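Local coordinates for outer membrane protein TP0453 (Treponema pallidum, PDB 3K8G), which alters membrane permeability at acidic pH and might take part in ligand transport at the outer membrane of the syphilis spirochaete, at residues D46-Y58 against F71-F85. Sequence-based numbering, arbitrary orientation.
Sequences DIKKIVDRTTAVY and FGSGSYPYAFTNLIF
An antiparallel beta hairpin with a classic beta bulge joins Y58, A56 and T55 to F71 and S73, where the probably amphipathic helix 45-52 runs into strand 54-62. Y58 N bonds F71 O at 2.8 Å, and F71 N returns the bond to Y58 O. At the bulge T55 and A56 both face S73. T55 N gives S73 O a 2.7 Å bond, while A56 N adds a weak one. T55 OG1 hydrogen-bonds E156 OE2.

Beyond the bulge, R53 grips S75 twice. S75 N donates to R53 O, and R53 NE donates to S75 O at 2.7 Å, with that oxygen in the guanidinium plane. A bend at chi3 (72°) turns R53 NE to S75 O while CD sits over the centre of the F80 ring, 3.6 Å from the centroid, as a CH-pi contact.

The last turn of the helix packs on the 71-85 segment through I50. Its CG2 meets Y76 CE1, its CG1 touches F80 CZ and I84 CD1, side chains crossing near a right angle, and its CD1 approaches F85 CZ. Strand 108-114 packs here, with V110 touching I50 and F85. One turn earlier, D46 OD2 accepts from F85 N, which stands above the carboxylate plane. This ties the start of the helix to F85, just after the T81-I84 type I turn.

Two hydroxyls in series meet the helix end. Y76 OH donates to T54 OG1 at 2.6 Å. T54 OG1 donates in turn to I50 O, also at 2.6 Å, and R53 N reaches that carbonyl from the opposite face of its plane.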
# COMPACT_ATOMS: atom_id res chain seq x y z
N ASP A 46 7.95 -1.82 -17.37
CA ASP A 46 6.78 -0.95 -17.53
C ASP A 46 6.30 -0.41 -16.17
O ASP A 46 5.98 0.78 -16.03
CB ASP A 46 5.61 -1.67 -18.23
CG ASP A 46 6.03 -2.54 -19.41
OD1 ASP A 46 6.43 -3.71 -19.19
OD2 ASP A 46 5.92 -2.08 -20.56
N ILE A 47 6.27 -1.28 -15.18
CA ILE A 47 5.82 -0.87 -13.82
C ILE A 47 6.76 0.16 -13.22
O ILE A 47 6.31 1.20 -12.72
CB ILE A 47 5.63 -2.08 -12.88
CG1 ILE A 47 4.77 -3.17 -13.54
CG2 ILE A 47 4.98 -1.66 -11.53
CD1 ILE A 47 3.28 -2.80 -13.74
N LYS A 48 8.07 -0.09 -13.31
CA LYS A 48 9.07 0.89 -12.84
C LYS A 48 8.92 2.19 -13.61
O LYS A 48 8.93 3.27 -13.02
CB LYS A 48 10.51 0.33 -12.95
CG LYS A 48 10.89 -0.60 -11.82
CD LYS A 48 12.40 -0.66 -11.59
CE LYS A 48 12.74 -1.58 -10.41
NZ LYS A 48 14.18 -1.50 -10.01
N LYS A 49 8.75 2.09 -14.93
CA LYS A 49 8.56 3.29 -15.75
C LYS A 49 7.35 4.10 -15.30
O LYS A 49 7.41 5.34 -15.24
CB LYS A 49 8.49 2.93 -17.24
CG LYS A 49 9.87 2.60 -17.84
CD LYS A 49 9.76 2.10 -19.29
CE LYS A 49 11.13 1.84 -19.92
NZ LYS A 49 11.85 0.76 -19.20
N ILE A 50 6.25 3.41 -14.99
CA ILE A 50 5.03 4.08 -14.50
C ILE A 50 5.31 4.79 -13.17
O ILE A 50 4.93 5.97 -12.99
CB ILE A 50 3.82 3.11 -14.41
CG1 ILE A 50 3.42 2.63 -15.82
CG2 ILE A 50 2.60 3.78 -13.71
CD1 ILE A 50 2.42 1.50 -15.85
N VAL A 51 5.99 4.09 -12.27
CA VAL A 51 6.32 4.65 -10.94
C VAL A 51 7.16 5.91 -11.07
O VAL A 51 6.90 6.88 -10.35
CB VAL A 51 6.99 3.62 -9.98
CG1 VAL A 51 7.19 4.22 -8.59
CG2 VAL A 51 6.11 2.45 -9.81
N ASP A 52 8.12 5.92 -12.00
CA ASP A 52 8.96 7.10 -12.24
C ASP A 52 8.19 8.34 -12.70
O ASP A 52 8.70 9.46 -12.60
CB ASP A 52 10.12 6.77 -13.20
CG ASP A 52 11.09 5.72 -12.61
OD1 ASP A 52 11.86 5.11 -13.37
OD2 ASP A 52 11.07 5.51 -11.38
N ARG A 53 6.96 8.14 -13.16
CA ARG A 53 6.07 9.25 -13.54
C ARG A 53 4.88 9.48 -12.56
O ARG A 53 3.93 10.20 -12.88
CB ARG A 53 5.52 9.00 -14.95
CG ARG A 53 6.63 8.99 -16.05
CD ARG A 53 6.03 9.19 -17.43
NE ARG A 53 5.59 10.57 -17.60
CZ ARG A 53 6.31 11.54 -18.16
NH1 ARG A 53 7.53 11.30 -18.63
NH2 ARG A 53 5.79 12.76 -18.25
N THR A 54 4.95 8.87 -11.38
CA THR A 54 3.84 8.87 -10.40
C THR A 54 4.19 9.74 -9.19
O THR A 54 5.32 9.67 -8.71
CB THR A 54 3.56 7.43 -9.97
OG1 THR A 54 3.23 6.68 -11.14
CG2 THR A 54 2.39 7.32 -8.94
N THR A 55 3.25 10.57 -8.72
CA THR A 55 3.51 11.35 -7.52
C THR A 55 3.05 10.61 -6.25
O THR A 55 3.69 10.76 -5.19
CB THR A 55 2.87 12.77 -7.56
OG1 THR A 55 1.47 12.66 -7.79
CG2 THR A 55 3.47 13.61 -8.72
N ALA A 56 1.98 9.81 -6.36
CA ALA A 56 1.45 9.10 -5.19
C ALA A 56 0.74 7.80 -5.60
O ALA A 56 0.10 7.75 -6.65
CB ALA A 56 0.47 10.00 -4.42
N VAL A 57 0.90 6.77 -4.78
CA VAL A 57 0.29 5.47 -5.02
C VAL A 57 -0.66 5.14 -3.83
O VAL A 57 -0.25 5.21 -2.67
CB VAL A 57 1.37 4.36 -5.15
CG1 VAL A 57 0.73 2.95 -5.25
CG2 VAL A 57 2.27 4.58 -6.41
N TYR A 58 -1.89 4.75 -4.14
CA TYR A 58 -2.88 4.31 -3.15
C TYR A 58 -3.09 2.83 -3.39
O TYR A 58 -3.21 2.40 -4.54
CB TYR A 58 -4.20 5.05 -3.40
CG TYR A 58 -4.07 6.53 -3.34
CD1 TYR A 58 -4.41 7.23 -2.18
CD2 TYR A 58 -3.58 7.26 -4.43
CE1 TYR A 58 -4.29 8.61 -2.10
CE2 TYR A 58 -3.44 8.66 -4.36
CZ TYR A 58 -3.80 9.32 -3.19
OH TYR A 58 -3.68 10.70 -3.10
N PHE A 71 -3.83 2.49 -7.26
CA PHE A 71 -4.19 3.65 -8.01
C PHE A 71 -3.07 4.68 -7.90
O PHE A 71 -2.63 5.00 -6.79
CB PHE A 71 -5.51 4.20 -7.47
CG PHE A 71 -6.01 5.41 -8.22
CD1 PHE A 71 -7.02 5.28 -9.17
CD2 PHE A 71 -5.51 6.67 -7.93
CE1 PHE A 71 -7.51 6.41 -9.85
CE2 PHE A 71 -5.98 7.81 -8.62
CZ PHE A 71 -6.99 7.67 -9.56
N GLY A 72 -2.61 5.17 -9.05
CA GLY A 72 -1.49 6.16 -9.08
C GLY A 72 -1.93 7.50 -9.64
O GLY A 72 -2.68 7.54 -10.59
N SER A 73 -1.50 8.61 -9.00
CA SER A 73 -1.70 9.94 -9.59
C SER A 73 -0.35 10.31 -10.16
O SER A 73 0.66 10.16 -9.47
CB SER A 73 -2.06 10.99 -8.53
OG SER A 73 -3.20 10.55 -7.80
N GLY A 74 -0.34 10.77 -11.41
CA GLY A 74 0.92 11.15 -12.03
C GLY A 74 0.69 11.84 -13.36
O GLY A 74 -0.35 12.45 -13.59
N SER A 75 1.68 11.70 -14.23
CA SER A 75 1.65 12.33 -15.57
C SER A 75 1.96 11.22 -16.55
O SER A 75 3.07 10.71 -16.59
CB SER A 75 2.69 13.45 -15.65
OG SER A 75 2.61 14.13 -16.89
N TYR A 76 0.95 10.78 -17.28
CA TYR A 76 1.08 9.63 -18.16
C TYR A 76 0.68 10.00 -19.60
O TYR A 76 -0.32 9.48 -20.12
CB TYR A 76 0.26 8.47 -17.65
CG TYR A 76 0.42 8.16 -16.15
CD1 TYR A 76 1.62 7.67 -15.66
CD2 TYR A 76 -0.63 8.37 -15.25
CE1 TYR A 76 1.78 7.38 -14.32
CE2 TYR A 76 -0.48 8.07 -13.91
CZ TYR A 76 0.72 7.58 -13.45
OH TYR A 76 0.89 7.27 -12.12
N PRO A 77 1.45 10.89 -20.25
CA PRO A 77 1.17 11.33 -21.63
C PRO A 77 1.21 10.18 -22.63
O PRO A 77 1.84 9.16 -22.40
CB PRO A 77 2.30 12.32 -21.94
CG PRO A 77 2.95 12.65 -20.67
CD PRO A 77 2.70 11.49 -19.72
N TYR A 78 0.54 10.37 -23.77
CA TYR A 78 0.50 9.37 -24.85
C TYR A 78 1.88 8.90 -25.29
O TYR A 78 2.08 7.73 -25.58
CB TYR A 78 -0.27 9.94 -26.04
CG TYR A 78 -0.37 8.98 -27.22
CD1 TYR A 78 0.29 9.26 -28.42
CD2 TYR A 78 -1.11 7.81 -27.13
CE1 TYR A 78 0.20 8.38 -29.51
CE2 TYR A 78 -1.21 6.93 -28.19
CZ TYR A 78 -0.56 7.22 -29.38
OH TYR A 78 -0.67 6.33 -30.42
N ALA A 79 2.84 9.83 -25.33
CA ALA A 79 4.19 9.55 -25.83
C ALA A 79 4.89 8.59 -24.88
O ALA A 79 5.80 7.84 -25.27
CB ALA A 79 5.00 10.84 -25.97
N PHE A 80 4.47 8.61 -23.62
CA PHE A 80 4.99 7.65 -22.64
C PHE A 80 4.28 6.31 -22.79
O PHE A 80 4.93 5.29 -22.99
CB PHE A 80 4.84 8.20 -21.21
CG PHE A 80 5.02 7.15 -20.15
CD1 PHE A 80 6.26 6.57 -19.93
CD2 PHE A 80 3.94 6.75 -19.36
CE1 PHE A 80 6.43 5.61 -18.96
CE2 PHE A 80 4.10 5.79 -18.38
CZ PHE A 80 5.34 5.22 -18.17
N THR A 81 2.94 6.33 -22.72
CA THR A 81 2.16 5.09 -22.75
C THR A 81 2.36 4.27 -24.02
O THR A 81 2.43 3.05 -23.96
CB THR A 81 0.65 5.33 -22.48
OG1 THR A 81 0.12 6.24 -23.45
CG2 THR A 81 0.44 5.91 -21.08
N ASN A 82 2.48 4.95 -25.16
CA ASN A 82 2.73 4.25 -26.41
C ASN A 82 3.98 3.36 -26.43
O ASN A 82 4.03 2.35 -27.15
CB ASN A 82 2.77 5.23 -27.59
CG ASN A 82 2.99 4.52 -28.90
OD1 ASN A 82 2.19 3.67 -29.29
ND2 ASN A 82 4.11 4.84 -29.58
N LEU A 83 4.97 3.73 -25.62
CA LEU A 83 6.28 3.08 -25.60
C LEU A 83 6.43 1.98 -24.55
O LEU A 83 7.50 1.36 -24.45
CB LEU A 83 7.37 4.14 -25.40
CG LEU A 83 7.47 5.10 -26.60
CD1 LEU A 83 8.58 6.13 -26.38
CD2 LEU A 83 7.71 4.29 -27.88
N ILE A 84 5.40 1.77 -23.75
CA ILE A 84 5.38 0.64 -22.83
C ILE A 84 4.31 -0.37 -23.25
O ILE A 84 3.73 -0.24 -24.34
CB ILE A 84 5.22 1.09 -21.36
CG1 ILE A 84 4.01 2.02 -21.18
CG2 ILE A 84 6.54 1.74 -20.86
CD1 ILE A 84 3.67 2.30 -19.69
N PHE A 85 4.05 -1.36 -22.40
CA PHE A 85 3.14 -2.46 -22.73
C PHE A 85 3.43 -3.04 -24.11
O PHE A 85 2.54 -3.17 -24.94
CB PHE A 85 1.66 -2.02 -22.65
CG PHE A 85 1.33 -1.20 -21.44
CD1 PHE A 85 1.41 -1.76 -20.16
CD2 PHE A 85 0.95 0.13 -21.57
CE1 PHE A 85 1.13 -1.01 -19.03
CE2 PHE A 85 0.64 0.89 -20.44
CZ PHE A 85 0.74 0.31 -19.16